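Local coordinates for EDD domain protein, DegV family (Ruminococcus gnavus, PDB 3JR7) that is of unknown precise function but probably binds lipid, like other members of the DegV family, at residues Leu68-Ile71 against Ala72-Thr75; Val102-Ala106 against Glu107-Ser111; Gln151-Lys155 against Ala156-Phe160; Arg224-Lys227 against Lys228-Lys232. One frame throughout, in Å; residues are numbered along the deposited sequence.

All four contacts are local, each joining consecutive residues, and they fall at helix ends or a strand end. Contact 1 holds the last turns of helix 64-73, contact 3 the end of helix 141-155 and contact 4 the beginning of helix 226-240; their centres lie about 22 to 23 Å from that of the chain. Contact 2 is the most central, about 9 Å from it, in the loop between strand 98-103 and helix 111-126. Chemistry follows place. Contact 1, at the surface, is mainly backbone bonding under a carboxylate. Contacts 2, 3 and 4 are partly buried: 3 and 4 each add a selenium-to-carbon touch, while 2 is rich in hydroxyls and includes two ligand-pocket residues.

Contact 1 of 4, residues Leu68-Ile71 against Ala72-Thr75; sequences LLKI and AEST
Ala72 and Glu73 close successive i to i+4 bonds onto Leu68 and Leu69 in the last turns of helix 64-73. Ala72 N donates to Leu68 O at 2.9 Å, and the methyl CB of the same residue rests 3.4 Å from that oxygen. Glu73 does the same to Leu69 O, its N lying 2.9 Å away, but carries a longer side chain. With CG beside the backbone N (chi1 -76°), the extended chain runs back along the previous turn, bringing Glu73 CD to 3.2 Å from Leu69 O. Its OE2 approaches the same oxygen, two unbonded acceptors, and lies 3.9 Å from Leu69 CB. The third bond, Ser74 N to Lys70 O at 2.9 Å, is made by the first residue to leave helical angles, and Ser74 OG is hydrogen-bonded to Ser76 O. Lys70 NZ stays 5.3 Å from Glu73 OE1 and makes a long, weak ion pair with Glu52. Ile71 points its CB away from 72-75, yet this CB lies 3.1 Å from Ala72 N, as chain connectivity requires; its side chain packs on Ile51 of strand 42-51 and on Asn290, while Lys70 lies against Thr54 and Trp56 of strand 54-57.

Contact 2 of 4, residues Val102-Ala106 against Glu107-Ser111; sequences VTLSA and ELSGS
Ser105 meets Glu107 and Leu108 across the tight turn that leaves strand 98-103. Its side chain can be traced in two steps. CB packs 3.8 Å from Leu108 CD1. OG stands anti to the backbone N (chi1 174°), beside the carbonyl carbon, and there accepts from Glu107 N at 3.0 Å; the same hydroxyl also bonds Gly215 O. Ser105 O receives Leu108 N at 2.9 Å, with the donor above the carbonyl plane (59° out of it), so backbone and side chain of one residue both hold the turn. Ser109 OG accepts from Ser111 N at 3.0 Å, an ST turn next to the start of helix 111-126. Ser109 OG also touches Leu104 CD1 and is hydrogen-bonded to a polyether in the ligand pocket, probably from the crystallisation liquor. Thr103 OG1 donates to Leu104 O at 2.9 Å, and Thr103 CG2 lies 3.9 Å from Ser111 OG. Replacing Thr103 by an alanine, which lacks OG1 and CG2, would probably leave Leu104 O without that donor and a gap where CG2 met Ser111 OG. A water can donate to Leu104 O or Ser109 O, though it has more acceptors in reach than protons. Ser111 OG is hydrogen-bonded to Asp27 OD2 and Tyr88 OH, and Thr103 packs on Tyr112 and Ala115 of helix 111-126, while strand 98-103 pairs in parallel with strands 22-27 and 130-135.

Contact 3 of 4, residues Gln151-Lys155 against Ala156-Phe160; sequences QQCEK and AGMTF. With PO4 (phosphate ion), chain D.
A Schellman motif ends helix 141-155, with Cys153 and Met158 meeting across it. Met158 N reaches back to Cys153 O at 3.3 Å and nearly straight (170°), and Gly157 N donates to Glu154 O at 2.9 Å from above the carbonyl plane. Between them Gly157 takes a positive phi of 81°, where a CB would jam against the carbonyl oxygen of Ala156. One step earlier, Ala156 N still makes a helical bond to Gln152 O, also 2.9 Å. The apolar part of the motif is the approach of Met158, deposited as selenomethionine: its SE lies 3.8 Å from Cys153 CB and 3.9 Å from Cys153 SG. Cys153 SG sits beside its own backbone N (chi1 -65°), which turns the sulfur to that selenium, and both residues pack on Val163 and Ser166 of helix 160-173. Thr159 is the N-cap of that helix: its side chain caps a backbone N just past Phe160, while its own N donates to Glu162 OE1. A phosphate, probably from the crystallisation liquor, lies near Phe160 N, though the bond modelled there is doubtfully short. The 6→1 and 5→2 bonds round a positive-phi glycine, with an apolar contact across the helix end, are the classic form of the Schellman C-cap.

Contact 4 of 4, residues Arg224-Lys227 against Lys228-Lys232; sequences RGMK and KALVK
Met226 and Leu230, one turn apart at the start of helix 226-240, pack along one flank of this strand-to-helix junction, where Gly225 is the N-cap after strand 217-224. The two side chains cross obliquely. Met226, deposited as selenomethionine, leaves the backbone with CG anti to N (chi1 -177°) and then bends at chi2 and chi3, which carries SE to 3.9 Å from Leu230 CD2. Leu230 holds CG beside its own N (chi1 -63°), and this folds the branch point back over the preceding turn: Leu230 CG lies 3.2 Å from Met226 O, the oxygen that also accepts Leu230 N at 2.9 Å. Both side chains touch Arg259 of helix 257-270, and Leu230 reaches Val263 as well. An alanine in place of Leu230 is likely to open a gap beside the selenium and toward Val263, leaving the end of Met226 more room to turn. Ala229 faces another way, its CB against Ile208 of strand 205-211, and its N meets Gly225 O at 3.1 Å in the carbonyl plane. Val231 contributes less: its CG2 is 3.5 Å from Lys227 O, and its amide bond to that oxygen is weak. Lys227 and Lys228 run out the same general way, their NZ atoms 6.2 Å apart, like charges not in contact. The Lys228 amide bonds a water, which accepts from Lys228 N at 2.9 Å and donates to Arg224 O at 2.8 Å, linking the last strand residue to the first helical turn.

Contact 1 of 4, residues Leu68-Ile71 against Ala72-Thr75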
loop_
_atom_site.group_PDB
_atom_site.type_symbol
_atom_site.label_atom_id
_atom_site.label_comp_id
_atom_site.label_asym_id
_atom_site.label_seq_id
_atom_site.Cartn_x
_atom_site.Cartn_y
_atom_site.Cartn_z
ATOM N N LEU A 68 11.653 -8.539 -11.101
ATOM C CA LEU A 68 10.751 -8.967 -12.182
ATOM C C LEU A 68 11.363 -10.100 -12.995
ATOM O O LEU A 68 10.666 -10.999 -13.419
ATOM C CB LEU A 68 10.435 -7.780 -13.099
ATOM C CG LEU A 68 9.418 -6.747 -12.559
ATOM C CD1 LEU A 68 9.302 -5.470 -13.444
ATOM C CD2 LEU A 68 8.033 -7.412 -12.327
ATOM N N LEU A 69 12.674 -10.030 -13.236
ATOM C CA LEU A 69 13.356 -11.094 -14.016
ATOM C C LEU A 69 13.375 -12.412 -13.231
ATOM O O LEU A 69 13.136 -13.487 -13.790
ATOM C CB LEU A 69 14.793 -10.670 -14.372
ATOM C CG LEU A 69 14.884 -9.628 -15.503
ATOM C CD1 LEU A 69 16.254 -9.070 -15.536
ATOM C CD2 LEU A 69 14.481 -10.216 -16.899
ATOM N N LYS A 70 13.623 -12.326 -11.919
ATOM C CA LYS A 70 13.552 -13.536 -11.109
ATOM C C LYS A 70 12.151 -14.148 -11.103
ATOM O O LYS A 70 11.975 -15.382 -11.213
ATOM C CB LYS A 70 14.052 -13.253 -9.682
ATOM C CG LYS A 70 14.078 -14.472 -8.794
ATOM C CD LYS A 70 15.029 -15.565 -9.330
ATOM C CE LYS A 70 15.325 -16.615 -8.266
ATOM N NZ LYS A 70 16.401 -17.555 -8.708
ATOM N N ILE A 71 11.131 -13.305 -10.952
ATOM C CA ILE A 71 9.736 -13.788 -11.068
ATOM C C ILE A 71 9.484 -14.460 -12.420
ATOM O O ILE A 71 8.824 -15.513 -12.523
ATOM C CB ILE A 71 8.696 -12.641 -10.869
ATOM C CG1 ILE A 71 8.743 -12.096 -9.411
ATOM C CG2 ILE A 71 7.279 -13.114 -11.288
ATOM C CD1 ILE A 71 8.084 -10.695 -9.270
ATOM N N ALA A 72 9.947 -13.814 -13.476
ATOM C CA ALA A 72 9.661 -14.322 -14.836
ATOM C C ALA A 72 10.342 -15.683 -15.051
ATOM O O ALA A 72 9.776 -16.587 -15.678
ATOM C CB ALA A 72 10.105 -13.306 -15.868
ATOM N N GLU A 73 11.543 -15.832 -14.501
ATOM C CA GLU A 73 12.325 -17.082 -14.625
ATOM C C GLU A 73 11.793 -18.204 -13.792
ATOM O O GLU A 73 11.812 -19.349 -14.221
ATOM C CB GLU A 73 13.767 -16.852 -14.193
ATOM C CG GLU A 73 14.518 -16.116 -15.236
ATOM C CD GLU A 73 15.646 -15.272 -14.687
ATOM O OE1 GLU A 73 16.230 -15.638 -13.621
ATOM O OE2 GLU A 73 15.913 -14.229 -15.326
ATOM N N SER A 74 11.339 -17.880 -12.586
ATOM C CA SER A 74 10.891 -18.892 -11.667
ATOM C C SER A 74 9.530 -19.471 -12.022
ATOM O O SER A 74 8.508 -18.769 -12.085
ATOM C CB SER A 74 10.805 -18.329 -10.247
ATOM O OG SER A 74 9.976 -19.177 -9.480
ATOM N N THR A 75 9.499 -20.779 -12.126
ATOM C CA THR A 75 8.270 -21.476 -12.408
ATOM C C THR A 75 7.365 -21.501 -11.174
ATOM O O THR A 75 6.144 -21.450 -11.297
ATOM C CB THR A 75 8.555 -22.922 -12.867
ATOM O OG1 THR A 75 7.318 -23.627 -12.916
ATOM C CG2 THR A 75 9.473 -23.621 -11.906
#

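Contact 2 of 4, residues Val102-Ala106 against Glu107-Ser111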
loop_
_atom_site.group_PDB
_atom_site.type_symbol
_atom_site.label_atom_id
_atom_site.label_comp_id
_atom_site.label_asym_id
_atom_site.label_seq_id
_atom_site.Cartn_x
_atom_site.Cartn_y
_atom_site.Cartn_z
ATOM N N VAL A 102 2.107 2.303 9.961
ATOM C CA VAL A 102 1.134 2.075 8.884
ATOM C C VAL A 102 1.451 0.767 8.208
ATOM O O VAL A 102 2.587 0.572 7.786
ATOM C CB VAL A 102 1.196 3.178 7.839
ATOM C CG1 VAL A 102 0.107 2.891 6.709
ATOM C CG2 VAL A 102 0.973 4.546 8.508
ATOM N N THR A 103 0.489 -0.145 8.172
ATOM C CA THR A 103 0.689 -1.482 7.656
ATOM C C THR A 103 -0.288 -1.841 6.578
ATOM O O THR A 103 -1.358 -1.240 6.443
ATOM C CB THR A 103 0.575 -2.595 8.758
ATOM O OG1 THR A 103 -0.789 -2.788 9.147
ATOM C CG2 THR A 103 1.450 -2.267 9.985
ATOM N N LEU A 104 0.107 -2.839 5.800
ATOM C CA LEU A 104 -0.802 -3.621 4.970
ATOM C C LEU A 104 -2.088 -3.989 5.713
ATOM O O LEU A 104 -2.072 -4.221 6.918
ATOM C CB LEU A 104 -0.104 -4.932 4.567
ATOM C CG LEU A 104 0.851 -4.929 3.381
ATOM C CD1 LEU A 104 1.887 -6.066 3.566
ATOM C CD2 LEU A 104 0.081 -5.042 2.082
ATOM N N SER A 105 -3.175 -4.105 4.967
ATOM C CA SER A 105 -4.403 -4.683 5.466
ATOM C C SER A 105 -4.186 -5.916 6.311
ATOM O O SER A 105 -3.504 -6.914 5.899
ATOM C CB SER A 105 -5.328 -5.081 4.313
ATOM O OG SER A 105 -6.474 -5.766 4.837
ATOM N N ALA A 106 -4.818 -5.897 7.485
ATOM C CA ALA A 106 -4.750 -7.051 8.390
ATOM C C ALA A 106 -5.366 -8.271 7.743
ATOM O O ALA A 106 -5.070 -9.387 8.133
ATOM C CB ALA A 106 -5.421 -6.747 9.738
ATOM N N GLU A 107 -6.214 -8.110 6.751
ATOM C CA GLU A 107 -6.797 -9.285 6.106
ATOM C C GLU A 107 -5.936 -9.873 5.002
ATOM O O GLU A 107 -6.297 -10.922 4.435
ATOM C CB GLU A 107 -8.118 -8.924 5.480
ATOM C CG GLU A 107 -9.085 -8.383 6.413
ATOM C CD GLU A 107 -9.650 -9.450 7.271
ATOM O OE1 GLU A 107 -10.026 -10.530 6.742
ATOM O OE2 GLU A 107 -9.682 -9.200 8.475
ATOM N N LEU A 108 -4.843 -9.196 4.646
ATOM C CA LEU A 108 -3.957 -9.692 3.583
ATOM C C LEU A 108 -2.577 -10.130 4.076
ATOM O O LEU A 108 -1.815 -10.714 3.327
ATOM C CB LEU A 108 -3.807 -8.608 2.518
ATOM C CG LEU A 108 -5.102 -8.098 1.861
ATOM C CD1 LEU A 108 -4.831 -6.869 0.972
ATOM C CD2 LEU A 108 -5.796 -9.229 1.080
ATOM N N SER A 109 -2.237 -9.841 5.331
ATOM C CA SER A 109 -0.850 -9.967 5.794
ATOM C C SER A 109 -0.834 -9.994 7.326
ATOM O O SER A 109 -1.649 -9.357 7.947
ATOM C CB SER A 109 -0.040 -8.748 5.339
ATOM O OG SER A 109 1.272 -8.729 5.887
ATOM N N GLY A 110 0.142 -10.668 7.904
ATOM C CA GLY A 110 0.373 -10.605 9.348
ATOM C C GLY A 110 1.149 -9.363 9.809
ATOM O O GLY A 110 1.489 -9.240 11.013
ATOM N N SER A 111 1.366 -8.403 8.907
ATOM C CA SER A 111 2.179 -7.212 9.213
ATOM C C SER A 111 1.520 -6.408 10.349
ATOM O O SER A 111 2.191 -6.054 11.316
ATOM C CB SER A 111 2.410 -6.340 7.956
ATOM O OG SER A 111 3.264 -5.235 8.245
HETATM O O HOH W 1 -1.108 -6.626 7.768
#

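Contact 3 of 4, residues Gln151-Lys155 against Ala156-Phe160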
loop_
_atom_site.group_PDB
_atom_site.type_symbol
_atom_site.label_atom_id
_atom_site.label_comp_id
_atom_site.label_asym_id
_atom_site.label_seq_id
_atom_site.Cartn_x
_atom_site.Cartn_y
_atom_site.Cartn_z
ATOM N N GLN A 151 1.508 12.977 8.548
ATOM C CA GLN A 151 2.385 14.157 8.494
ATOM C C GLN A 151 1.573 15.439 8.373
ATOM O O GLN A 151 1.905 16.446 8.973
ATOM C CB GLN A 151 3.333 14.023 7.294
ATOM C CG GLN A 151 4.283 15.250 7.009
ATOM C CD GLN A 151 5.080 15.062 5.702
ATOM O OE1 GLN A 151 4.533 14.715 4.680
ATOM N NE2 GLN A 151 6.352 15.234 5.767
ATOM N N GLN A 152 0.507 15.400 7.579
ATOM C CA GLN A 152 -0.351 16.576 7.412
ATOM C C GLN A 152 -0.982 16.960 8.753
ATOM O O GLN A 152 -0.909 18.124 9.171
ATOM C CB GLN A 152 -1.416 16.320 6.331
ATOM C CG GLN A 152 -2.366 17.516 6.080
ATOM C CD GLN A 152 -3.611 17.136 5.260
ATOM O OE1 GLN A 152 -3.775 15.997 4.815
ATOM N NE2 GLN A 152 -4.497 18.085 5.088
ATOM N N CYS A 153 -1.533 15.982 9.463
ATOM C CA CYS A 153 -2.100 16.219 10.803
ATOM C C CYS A 153 -1.070 16.766 11.792
ATOM O O CYS A 153 -1.346 17.723 12.544
ATOM C CB CYS A 153 -2.677 14.944 11.344
ATOM S SG CYS A 153 -4.091 14.387 10.375
ATOM N N GLU A 154 0.110 16.161 11.798
ATOM C CA GLU A 154 1.213 16.635 12.666
ATOM C C GLU A 154 1.563 18.096 12.341
ATOM O O GLU A 154 1.684 18.910 13.242
ATOM C CB GLU A 154 2.446 15.750 12.554
ATOM C CG GLU A 154 2.408 14.459 13.443
ATOM C CD GLU A 154 2.667 14.719 14.933
ATOM O OE1 GLU A 154 3.165 15.816 15.271
ATOM O OE2 GLU A 154 2.376 13.825 15.782
ATOM N N LYS A 155 1.626 18.423 11.050
ATOM C CA LYS A 155 1.929 19.766 10.617
ATOM C C LYS A 155 0.836 20.760 11.039
ATOM O O LYS A 155 1.147 21.911 11.382
ATOM C CB LYS A 155 2.160 19.790 9.101
ATOM C CG LYS A 155 2.308 21.159 8.522
ATOM C CD LYS A 155 2.952 21.161 7.129
ATOM C CE LYS A 155 2.975 22.599 6.566
ATOM N NZ LYS A 155 3.778 22.703 5.301
ATOM N N ALA A 156 -0.419 20.314 11.067
ATOM C CA ALA A 156 -1.513 21.144 11.576
ATOM C C ALA A 156 -1.470 21.343 13.106
ATOM O O ALA A 156 -2.298 22.075 13.636
ATOM C CB ALA A 156 -2.852 20.604 11.140
ATOM N N GLY A 157 -0.540 20.706 13.820
ATOM C CA GLY A 157 -0.462 20.845 15.279
ATOM C C GLY A 157 -1.430 19.992 16.101
ATOM O O GLY A 157 -1.729 20.319 17.227
HETATM N N MSE A 158 -1.924 18.881 15.573
HETATM C CA MSE A 158 -2.823 18.042 16.340
HETATM C C MSE A 158 -2.101 17.377 17.510
HETATM O O MSE A 158 -0.894 17.154 17.462
HETATM C CB MSE A 158 -3.482 16.998 15.450
HETATM C CG MSE A 158 -4.381 17.605 14.456
HETATM SE SE MSE A 158 -5.425 16.309 13.528
HETATM C CE MSE A 158 -7.230 16.734 14.125
ATOM N N THR A 159 -2.839 17.057 18.563
ATOM C CA THR A 159 -2.321 16.141 19.580
ATOM C C THR A 159 -2.178 14.733 18.985
ATOM O O THR A 159 -2.739 14.423 17.922
ATOM C CB THR A 159 -3.265 16.043 20.768
ATOM O OG1 THR A 159 -4.481 15.419 20.325
ATOM C CG2 THR A 159 -3.571 17.479 21.322
ATOM N N PHE A 160 -1.443 13.885 19.675
ATOM C CA PHE A 160 -1.341 12.449 19.288
ATOM C C PHE A 160 -2.712 11.799 19.036
ATOM O O PHE A 160 -2.950 11.229 17.961
ATOM C CB PHE A 160 -0.554 11.688 20.342
ATOM C CG PHE A 160 -0.394 10.185 20.061
ATOM C CD1 PHE A 160 0.440 9.731 19.060
ATOM C CD2 PHE A 160 -1.054 9.258 20.830
ATOM C CE1 PHE A 160 0.587 8.378 18.812
ATOM C CE2 PHE A 160 -0.921 7.891 20.600
ATOM C CZ PHE A 160 -0.090 7.447 19.565
HETATM P P PO4 D . 0.212 14.806 22.937
HETATM O O1 PO4 D . 1.639 14.219 22.980
HETATM O O2 PO4 D . -0.183 14.962 21.496
HETATM O O3 PO4 D . -0.772 13.860 23.560
HETATM O O4 PO4 D . 0.059 16.115 23.696
#

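Contact 4 of 4, residues Arg224-Lys227 against Lys228-Lys232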
loop_
_atom_site.group_PDB
_atom_site.type_symbol
_atom_site.label_atom_id
_atom_site.label_comp_id
_atom_site.label_asym_id
_atom_site.label_seq_id
_atom_site.Cartn_x
_atom_site.Cartn_y
_atom_site.Cartn_z
ATOM N N ARG A 224 -12.998 -6.542 -21.526
ATOM C CA ARG A 224 -12.074 -7.172 -22.460
ATOM C C ARG A 224 -10.964 -6.244 -22.855
ATOM O O ARG A 224 -11.181 -5.228 -23.464
ATOM C CB ARG A 224 -12.807 -7.663 -23.704
ATOM C CG ARG A 224 -13.790 -8.726 -23.389
ATOM C CD ARG A 224 -14.230 -9.426 -24.655
ATOM N NE ARG A 224 -15.172 -10.475 -24.325
ATOM C CZ ARG A 224 -15.811 -11.219 -25.226
ATOM N NH1 ARG A 224 -15.623 -11.051 -26.527
ATOM N NH2 ARG A 224 -16.656 -12.137 -24.812
ATOM N N GLY A 225 -9.753 -6.605 -22.509
ATOM C CA GLY A 225 -8.599 -5.792 -22.799
ATOM C C GLY A 225 -8.351 -4.657 -21.813
ATOM O O GLY A 225 -9.266 -4.110 -21.181
HETATM N N MSE A 226 -7.096 -4.276 -21.733
HETATM C CA MSE A 226 -6.622 -3.348 -20.728
HETATM C C MSE A 226 -7.181 -1.950 -20.949
HETATM O O MSE A 226 -7.412 -1.210 -20.003
HETATM C CB MSE A 226 -5.098 -3.356 -20.805
HETATM C CG MSE A 226 -4.425 -2.571 -19.853
HETATM SE SE MSE A 226 -4.904 -2.912 -18.027
HETATM C CE MSE A 226 -4.487 -4.845 -17.906
ATOM N N LYS A 227 -7.362 -1.560 -22.212
ATOM C CA LYS A 227 -7.792 -0.205 -22.512
ATOM C C LYS A 227 -9.186 0.045 -21.966
ATOM O O LYS A 227 -9.444 1.086 -21.315
ATOM C CB LYS A 227 -7.783 0.031 -24.017
ATOM C CG LYS A 227 -8.091 1.483 -24.382
ATOM C CD LYS A 227 -8.081 1.681 -25.911
ATOM C CE LYS A 227 -9.368 2.310 -26.402
ATOM N NZ LYS A 227 -10.582 1.416 -26.147
ATOM N N LYS A 228 -10.097 -0.892 -22.233
ATOM C CA LYS A 228 -11.446 -0.767 -21.688
ATOM C C LYS A 228 -11.451 -0.937 -20.141
ATOM O O LYS A 228 -12.222 -0.271 -19.446
ATOM C CB LYS A 228 -12.397 -1.739 -22.344
ATOM C CG LYS A 228 -12.825 -1.281 -23.724
ATOM C CD LYS A 228 -13.731 -2.333 -24.404
ATOM C CE LYS A 228 -14.148 -1.896 -25.822
ATOM N NZ LYS A 228 -15.608 -2.292 -26.002
ATOM N N ALA A 229 -10.601 -1.808 -19.612
ATOM C CA ALA A 229 -10.554 -2.022 -18.153
ATOM C C ALA A 229 -10.099 -0.740 -17.431
ATOM O O ALA A 229 -10.608 -0.401 -16.362
ATOM C CB ALA A 229 -9.649 -3.215 -17.795
ATOM N N LEU A 230 -9.170 0.004 -18.015
ATOM C CA LEU A 230 -8.711 1.219 -17.339
ATOM C C LEU A 230 -9.819 2.277 -17.277
ATOM O O LEU A 230 -9.980 2.972 -16.255
ATOM C CB LEU A 230 -7.415 1.742 -17.933
ATOM C CG LEU A 230 -6.239 0.798 -17.783
ATOM C CD1 LEU A 230 -5.089 1.465 -18.513
ATOM C CD2 LEU A 230 -5.828 0.451 -16.298
ATOM N N VAL A 231 -10.616 2.362 -18.335
ATOM C CA VAL A 231 -11.782 3.246 -18.341
ATOM C C VAL A 231 -12.783 2.807 -17.282
ATOM O O VAL A 231 -13.281 3.633 -16.542
ATOM C CB VAL A 231 -12.476 3.264 -19.749
ATOM C CG1 VAL A 231 -13.824 3.998 -19.726
ATOM C CG2 VAL A 231 -11.501 3.865 -20.811
ATOM N N LYS A 232 -13.099 1.519 -17.216
ATOM C CA LYS A 232 -14.041 1.042 -16.219
ATOM C C LYS A 232 -13.484 1.269 -14.795
ATOM O O LYS A 232 -14.243 1.604 -13.884
ATOM C CB LYS A 232 -14.374 -0.435 -16.404
ATOM C CG LYS A 232 -15.169 -0.744 -17.636
ATOM C CD LYS A 232 -16.114 -1.917 -17.462
ATOM C CE LYS A 232 -16.624 -2.452 -18.815
ATOM N NZ LYS A 232 -17.456 -3.702 -18.658
HETATM O O HOH W 2 -9.797 -2.887 -24.266
#